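Local coordinates for uncharacterized protein (Bacteroides thetaiotaomicron, PDB 4QNI) that is of unknown function but probably acts as an auxiliary nutrient-binding protein of a gut bacterium, at residues 287-292 against 312-317; 245-250 against 267-272. All coordinates share one frame; numbering follows the deposited sequence.

Interaction 1: 287-292 against 312-317. With EDO (1,2-ethanediol), chain J.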
ATOM      1  N   VAL A 287      -7.663  12.742 -32.203  1.00 41.21           N
ATOM      2  CA  VAL A 287      -6.923  12.760 -33.453  1.00 40.44           C
ATOM      3  C   VAL A 287      -7.080  11.350 -33.985  1.00 44.01           C
ATOM      4  O   VAL A 287      -6.615  10.417 -33.332  1.00 45.08           O
ATOM      5  CB  VAL A 287      -5.450  13.225 -33.355  1.00 43.23           C
ATOM      6  CG1 VAL A 287      -4.765  13.154 -34.728  1.00 43.20           C
ATOM      7  CG2 VAL A 287      -5.357  14.639 -32.779  1.00 42.89           C
ATOM      8  N   ILE A 288      -7.787  11.164 -35.107  1.00 37.34           N
ATOM      9  CA  ILE A 288      -7.957   9.819 -35.652  1.00 36.65           C
ATOM     10  C   ILE A 288      -7.114   9.672 -36.917  1.00 40.93           C
ATOM     11  O   ILE A 288      -7.301  10.440 -37.851  1.00 41.44           O
ATOM     12  CB  ILE A 288      -9.458   9.538 -35.910  1.00 40.51           C
ATOM     13  CG1 ILE A 288     -10.230   9.552 -34.561  1.00 42.26           C
ATOM     14  CG2 ILE A 288      -9.680   8.222 -36.690  1.00 37.91           C
ATOM     15  CD1 ILE A 288     -11.707   9.536 -34.692  1.00 47.61           C
ATOM     16  N   ILE A 289      -6.207   8.691 -36.968  1.00 36.97           N
ATOM     17  CA  ILE A 289      -5.407   8.471 -38.195  1.00 34.90           C
ATOM     18  C   ILE A 289      -5.877   7.178 -38.800  1.00 38.22           C
ATOM     19  O   ILE A 289      -5.778   6.141 -38.165  1.00 40.27           O
ATOM     20  CB  ILE A 289      -3.853   8.492 -37.985  1.00 35.64           C
ATOM     21  CG1 ILE A 289      -3.382   9.750 -37.213  1.00 33.96           C
ATOM     22  CG2 ILE A 289      -3.093   8.333 -39.331  1.00 33.22           C
ATOM     23  CD1 ILE A 289      -1.938   9.601 -36.658  1.00 33.85           C
ATOM     24  N   ASN A 290      -6.399   7.232 -40.014  1.00 35.09           N
ATOM     25  CA  ASN A 290      -6.920   6.060 -40.701  1.00 34.89           C
ATOM     26  C   ASN A 290      -5.992   5.559 -41.771  1.00 40.59           C
ATOM     27  O   ASN A 290      -5.196   6.320 -42.315  1.00 40.30           O
ATOM     28  CB  ASN A 290      -8.280   6.371 -41.328  1.00 34.23           C
ATOM     29  CG  ASN A 290      -9.377   6.622 -40.336  1.00 51.08           C
ATOM     30  OD1 ASN A 290      -9.989   7.690 -40.310  1.00 55.36           O
ATOM     31  ND2 ASN A 290      -9.651   5.646 -39.499  1.00 49.48           N
ATOM     32  N   ASN A 291      -6.138   4.269 -42.101  1.00 39.61           N
ATOM     33  CA  ASN A 291      -5.438   3.554 -43.163  1.00 40.89           C
ATOM     34  C   ASN A 291      -3.915   3.575 -43.034  1.00 44.77           C
ATOM     35  O   ASN A 291      -3.195   3.749 -44.023  1.00 44.28           O
ATOM     36  CB  ASN A 291      -5.882   4.058 -44.553  1.00 39.01           C
ATOM     37  CG  ASN A 291      -7.327   3.758 -44.788  1.00 46.28           C
ATOM     38  OD1 ASN A 291      -7.770   2.627 -44.614  1.00 40.79           O
ATOM     39  ND2 ASN A 291      -8.104   4.774 -45.106  1.00 41.14           N
ATOM     40  N   VAL A 292      -3.437   3.338 -41.821  1.00 40.81           N
ATOM     41  CA  VAL A 292      -2.019   3.175 -41.563  1.00 39.63           C
ATOM     42  C   VAL A 292      -1.734   1.775 -42.099  1.00 46.35           C
ATOM     43  O   VAL A 292      -2.393   0.828 -41.700  1.00 47.24           O
ATOM     44  CB  VAL A 292      -1.664   3.353 -40.071  1.00 42.26           C
ATOM     45  CG1 VAL A 292      -0.194   3.078 -39.827  1.00 42.27           C
ATOM     46  CG2 VAL A 292      -2.052   4.737 -39.570  1.00 41.01           C
ATOM     47  N   GLY A 312      -3.976  -0.410 -39.682  1.00 43.14           N
ATOM     48  CA  GLY A 312      -5.128   0.033 -38.927  1.00 42.22           C
ATOM     49  C   GLY A 312      -5.263   1.517 -38.668  1.00 45.57           C
ATOM     50  O   GLY A 312      -4.820   2.375 -39.453  1.00 43.72           O
ATOM     51  N   THR A 313      -5.936   1.802 -37.546  1.00 41.27           N
ATOM     52  CA  THR A 313      -6.286   3.128 -37.070  1.00 40.26           C
ATOM     53  C   THR A 313      -5.576   3.428 -35.778  1.00 43.96           C
ATOM     54  O   THR A 313      -5.525   2.577 -34.886  1.00 44.77           O
ATOM     55  CB  THR A 313      -7.823   3.193 -36.848  1.00 42.73           C
ATOM     56  OG1 THR A 313      -8.470   2.800 -38.035  1.00 41.37           O
ATOM     57  CG2 THR A 313      -8.339   4.598 -36.446  1.00 43.65           C
ATOM     58  N   LEU A 314      -5.088   4.660 -35.667  1.00 39.53           N
ATOM     59  CA  LEU A 314      -4.496   5.259 -34.477  1.00 39.41           C
ATOM     60  C   LEU A 314      -5.481   6.278 -33.940  1.00 43.10           C
ATOM     61  O   LEU A 314      -6.041   7.039 -34.726  1.00 43.85           O
ATOM     62  CB  LEU A 314      -3.179   5.956 -34.817  1.00 39.09           C
ATOM     63  CG  LEU A 314      -1.967   5.094 -35.055  1.00 45.30           C
ATOM     64  CD1 LEU A 314      -0.872   5.917 -35.729  1.00 45.80           C
ATOM     65  CD2 LEU A 314      -1.459   4.506 -33.740  1.00 45.57           C
ATOM     66  N   THR A 315      -5.717   6.295 -32.634  1.00 39.64           N
ATOM     67  CA  THR A 315      -6.623   7.257 -32.008  1.00 39.67           C
ATOM     68  C   THR A 315      -5.960   7.829 -30.780  1.00 43.89           C
ATOM     69  O   THR A 315      -5.584   7.090 -29.862  1.00 45.10           O
ATOM     70  CB  THR A 315      -8.006   6.648 -31.650  1.00 47.05           C
ATOM     71  OG1 THR A 315      -8.556   5.981 -32.786  1.00 48.86           O
ATOM     72  CG2 THR A 315      -9.011   7.706 -31.125  1.00 42.63           C
ATOM     73  N   LEU A 316      -5.826   9.148 -30.773  1.00 37.96           N
ATOM     74  CA  LEU A 316      -5.322   9.921 -29.669  1.00 36.62           C
ATOM     75  C   LEU A 316      -6.463  10.701 -29.058  1.00 43.82           C
ATOM     76  O   LEU A 316      -7.159  11.400 -29.777  1.00 43.65           O
ATOM     77  CB  LEU A 316      -4.235  10.886 -30.152  1.00 34.65           C
ATOM     78  CG  LEU A 316      -3.668  11.856 -29.086  1.00 36.21           C
ATOM     79  CD1 LEU A 316      -2.831  11.113 -28.068  1.00 33.33           C
ATOM     80  CD2 LEU A 316      -2.907  13.036 -29.758  1.00 34.78           C
ATOM     81  N   SER A 317      -6.636  10.612 -27.745  1.00 43.88           N
ATOM     82  CA  SER A 317      -7.623  11.407 -27.003  1.00 45.18           C
ATOM     83  C   SER A 317      -6.881  12.393 -26.073  1.00 46.78           C
ATOM     84  O   SER A 317      -5.854  12.067 -25.494  1.00 44.72           O
ATOM     85  CB  SER A 317      -8.582  10.522 -26.212  1.00 49.99           C
ATOM     86  OG  SER A 317      -7.886   9.686 -25.308  1.00 65.45           O
TER
HETATM   87  C1  EDO J 408      -0.684  11.787 -23.738  1.00 64.15           C
HETATM   88  O1  EDO J 408      -0.606  11.524 -22.333  1.00 65.30           O
HETATM   89  C2  EDO J 408      -2.103  11.481 -24.340  1.00 67.78           C
HETATM   90  O2  EDO J 408      -3.054  12.588 -24.269  1.00 68.33           O
HETATM   91  O   HOH W   1      -8.185   2.738 -40.789  1.00 47.07           O
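Ile289 and Leu314 form an antiparallel hydrogen-bonded pair, their side chains side by side and pointing the same way until Ile289 CD1 meets Leu314 CD1 at 3.9 Å. In both residues the chain leaves anti to the carbonyl carbon (chi1 -51° and -76°), which keeps the two branches alongside each other. Val292 comes at Leu314 at about a right angle, its CG2 4.2 Å from Leu314 CD1. At the next hydrogen-bonded pair, Val287 and Leu316 touch at their CB atoms on the same face, where Tyr175 of strand 173-176 packs on both pairs.

The other face is more open and more polar. Ile288 and Thr315 run side by side, Ile288 CG1 against Thr315 CG2, while Ile288 CG2 lies 3.9 Å from Thr313 CG2. Asn290 and Thr313 also point the same way; a water bridges Asn291 N, from which it accepts a bond, and Thr313 OG1.

Six backbone hydrogen bonds join the strands; that from Ile289 N to Leu314 O is 2.8 Å long and nearly straight. Asn291, at phi 58°, is the extra residue that shifts the register before Val292 pairs with Gly312, whose backbone angles call for glycine. The result is an antiparallel beta hairpin with a beta bulge, within the large antiparallel sheet of the BT_3044-like C-terminal family region.

Interaction 2: 245-250 against 267-272; sequences GSVTIS and PSFRIS
Phe269 turns its ring back against the start of strand 244-250, so that Gly245 N lies over one ring face, 3.6 Å from Phe269 CE1. Its first torsion, 80°, sets CG between the backbone N and the carbonyl carbon, and with chi2 at -80° the ring reaches the glycine backbone while Ser246 O sits at its edge, in plane. A side chain on Gly245 would come against this ring, and the backbone angles there already call for glycine. Val247 meets Phe269 at about a right angle: CG2, the branch anti to the carbonyl carbon, is 3.8 Å from Phe269 CD1. Phe239 of strand 234-240 stacks edge-to-face with Phe269. With an alanine here instead of Phe269, Val247 CG2 would probably face a gap and Phe239 would lose its aromatic partner.

Further along, Ile249 crosses Pro267, bringing CD1 to 3.6 Å from Pro267 CG. The same Pro267 CG lies 3.5 Å from Val247 O, so it touches both the Val247 carbonyl and the isoleucine tip. The two serines diverge, although Ser268 CB remains 3.3 Å from Gly245 O; the hydroxyl of Ser246 is bonded to Asn240 instead.

Three backbone hydrogen bonds tie the segments. Phe269 N gives a 2.8 Å bond to Gly245 O, and Gly245 N returns a longer one of 3.2 Å to Phe269 O. Val247 N reaches Pro267 O from well above the carbonyl plane; the strand directions make an angle of 127°, well short of antiparallel. Pairing is therefore short, and beyond it the segments separate: a strongly twisted antiparallel beta hairpin, with aromatic and aliphatic side chains filling its inner side, in the large C-terminal sheet.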
ATOM      1  N   GLY A 245      -6.944  15.983 -43.303  1.00 39.75           N
ATOM      2  CA  GLY A 245      -6.109  15.926 -44.491  1.00 39.06           C
ATOM      3  C   GLY A 245      -5.411  14.598 -44.581  1.00 43.21           C
ATOM      4  O   GLY A 245      -5.744  13.670 -43.847  1.00 43.01           O
ATOM      5  N   SER A 246      -4.468  14.488 -45.494  1.00 40.02           N
ATOM      6  CA  SER A 246      -3.705  13.255 -45.648  1.00 38.43           C
ATOM      7  C   SER A 246      -2.585  13.246 -44.640  1.00 39.46           C
ATOM      8  O   SER A 246      -2.281  14.284 -44.038  1.00 36.54           O
ATOM      9  CB  SER A 246      -3.133  13.164 -47.065  1.00 40.93           C
ATOM     10  OG  SER A 246      -2.077  14.105 -47.196  1.00 47.53           O
ATOM     11  N   VAL A 247      -1.941  12.079 -44.484  1.00 38.57           N
ATOM     12  CA  VAL A 247      -0.758  11.876 -43.653  1.00 37.77           C
ATOM     13  C   VAL A 247       0.348  11.296 -44.571  1.00 42.91           C
ATOM     14  O   VAL A 247       0.076  10.420 -45.401  1.00 43.93           O
ATOM     15  CB  VAL A 247      -1.047  10.990 -42.403  1.00 41.76           C
ATOM     16  CG1 VAL A 247       0.227  10.698 -41.598  1.00 39.48           C
ATOM     17  CG2 VAL A 247      -2.107  11.635 -41.498  1.00 42.44           C
ATOM     18  N   THR A 248       1.574  11.822 -44.463  1.00 39.69           N
ATOM     19  CA  THR A 248       2.726  11.273 -45.170  1.00 39.02           C
ATOM     20  C   THR A 248       3.480  10.410 -44.167  1.00 43.75           C
ATOM     21  O   THR A 248       3.974  10.918 -43.155  1.00 43.29           O
ATOM     22  CB  THR A 248       3.597  12.366 -45.785  1.00 43.07           C
ATOM     23  OG1 THR A 248       2.786  13.137 -46.680  1.00 43.76           O
ATOM     24  CG2 THR A 248       4.850  11.788 -46.526  1.00 32.96           C
ATOM     25  N   ILE A 249       3.521   9.102 -44.419  1.00 40.40           N
ATOM     26  CA  ILE A 249       4.232   8.157 -43.572  1.00 39.05           C
ATOM     27  C   ILE A 249       5.567   7.857 -44.232  1.00 46.12           C
ATOM     28  O   ILE A 249       5.599   7.437 -45.383  1.00 49.02           O
ATOM     29  CB  ILE A 249       3.419   6.867 -43.279  1.00 40.49           C
ATOM     30  CG1 ILE A 249       2.086   7.178 -42.557  1.00 38.97           C
ATOM     31  CG2 ILE A 249       4.265   5.896 -42.463  1.00 40.10           C
ATOM     32  CD1 ILE A 249       1.162   5.898 -42.265  1.00 37.81           C
ATOM     33  N   SER A 250       6.663   8.090 -43.526  1.00 41.43           N
ATOM     34  CA  SER A 250       7.975   7.812 -44.087  1.00 42.19           C
ATOM     35  C   SER A 250       8.928   7.270 -43.023  1.00 47.64           C
ATOM     36  O   SER A 250       8.606   7.215 -41.824  1.00 44.38           O
ATOM     37  CB  SER A 250       8.563   9.059 -44.743  1.00 43.66           C
ATOM     38  OG  SER A 250       8.681  10.102 -43.795  1.00 43.76           O
ATOM     39  N   PRO A 267      -2.989   7.246 -46.212  1.00 42.42           N
ATOM     40  CA  PRO A 267      -3.522   7.511 -44.861  1.00 40.55           C
ATOM     41  C   PRO A 267      -4.019   8.951 -44.713  1.00 42.46           C
ATOM     42  O   PRO A 267      -3.573   9.830 -45.444  1.00 42.84           O
ATOM     43  CB  PRO A 267      -2.348   7.204 -43.925  1.00 41.44           C
ATOM     44  CG  PRO A 267      -1.135   7.163 -44.782  1.00 45.62           C
ATOM     45  CD  PRO A 267      -1.526   7.016 -46.203  1.00 41.77           C
ATOM     46  N   SER A 268      -4.956   9.182 -43.785  1.00 38.00           N
ATOM     47  CA  SER A 268      -5.581  10.487 -43.529  1.00 37.04           C
ATOM     48  C   SER A 268      -5.881  10.672 -42.058  1.00 42.21           C
ATOM     49  O   SER A 268      -5.900   9.708 -41.297  1.00 42.13           O
ATOM     50  CB  SER A 268      -6.871  10.638 -44.332  1.00 40.43           C
ATOM     51  OG  SER A 268      -7.741   9.530 -44.160  1.00 43.47           O
ATOM     52  N   PHE A 269      -6.095  11.917 -41.642  1.00 39.02           N
ATOM     53  CA  PHE A 269      -6.408  12.196 -40.251  1.00 37.21           C
ATOM     54  C   PHE A 269      -7.560  13.134 -40.178  1.00 43.14           C
ATOM     55  O   PHE A 269      -7.889  13.817 -41.146  1.00 45.13           O
ATOM     56  CB  PHE A 269      -5.189  12.777 -39.485  1.00 36.94           C
ATOM     57  CG  PHE A 269      -4.958  14.260 -39.712  1.00 37.75           C
ATOM     58  CD1 PHE A 269      -4.314  14.714 -40.861  1.00 39.73           C
ATOM     59  CD2 PHE A 269      -5.380  15.200 -38.771  1.00 38.11           C
ATOM     60  CE1 PHE A 269      -4.108  16.078 -41.070  1.00 40.47           C
ATOM     61  CE2 PHE A 269      -5.147  16.558 -38.966  1.00 41.17           C
ATOM     62  CZ  PHE A 269      -4.539  16.993 -40.129  1.00 39.91           C
ATOM     63  N   ARG A 270      -8.117  13.232 -38.995  1.00 40.40           N
ATOM     64  CA  ARG A 270      -9.222  14.104 -38.681  1.00 41.67           C
ATOM     65  C   ARG A 270      -9.190  14.378 -37.196  1.00 45.77           C
ATOM     66  O   ARG A 270      -8.890  13.475 -36.427  1.00 43.40           O
ATOM     67  CB  ARG A 270     -10.537  13.420 -39.099  1.00 42.38           C
ATOM     68  CG  ARG A 270     -11.628  14.392 -39.373  1.00 56.91           C
ATOM     69  CD  ARG A 270     -12.921  13.635 -39.448  1.00 67.39           C
ATOM     70  NE  ARG A 270     -14.047  14.551 -39.515  1.00 69.71           N
ATOM     71  CZ  ARG A 270     -15.314  14.165 -39.521  1.00 86.82           C
ATOM     72  NH1 ARG A 270     -15.623  12.871 -39.466  1.00 70.49           N
ATOM     73  NH2 ARG A 270     -16.285  15.064 -39.609  1.00 76.02           N
ATOM     74  N   ILE A 271      -9.456  15.625 -36.797  1.00 46.32           N
ATOM     75  CA  ILE A 271      -9.536  16.050 -35.405  1.00 47.03           C
ATOM     76  C   ILE A 271     -11.023  16.283 -35.123  1.00 55.36           C
ATOM     77  O   ILE A 271     -11.741  16.830 -35.955  1.00 57.20           O
ATOM     78  CB  ILE A 271      -8.613  17.271 -35.092  1.00 50.32           C
ATOM     79  CG1 ILE A 271      -7.101  16.975 -35.395  1.00 47.66           C
ATOM     80  CG2 ILE A 271      -8.753  17.712 -33.635  1.00 52.61           C
ATOM     81  N   SER A 272     -11.512  15.771 -34.007  1.00 54.72           N
ATOM     82  CA  SER A 272     -12.923  15.861 -33.628  1.00 56.06           C
ATOM     83  C   SER A 272     -13.078  15.978 -32.106  1.00 61.38           C
ATOM     84  O   SER A 272     -12.204  15.538 -31.359  1.00 60.07           O
ATOM     85  CB  SER A 272     -13.678  14.643 -34.140  1.00 59.70           C
ATOM     86  OG  SER A 272     -12.997  13.464 -33.750  1.00 72.29           O
TER

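Interactions 1 and 2 are neighbouring hairpins of one antiparallel sheet, their centres about 8 Å apart. Strand 260-275 of one and strand 282-298 of the other are neighbours, and backbone hydrogen bonds probably run from Asn290 N to Ser268 O and from Ile288 N to Arg270 O. Both contacts are partly buried, each with a hydrophobic inner side and a more polar outer one; Val247 touches Ile289, and Ile249 touches Val292, so the inner sides are continuous. They differ in regularity. Interaction 1 is almost exactly antiparallel, though interrupted by a bulge, paired along most of its length by six bonds and built on aliphatic pairs, whereas interaction 2 diverges after three bonds and relies on a phenylalanine and a proline.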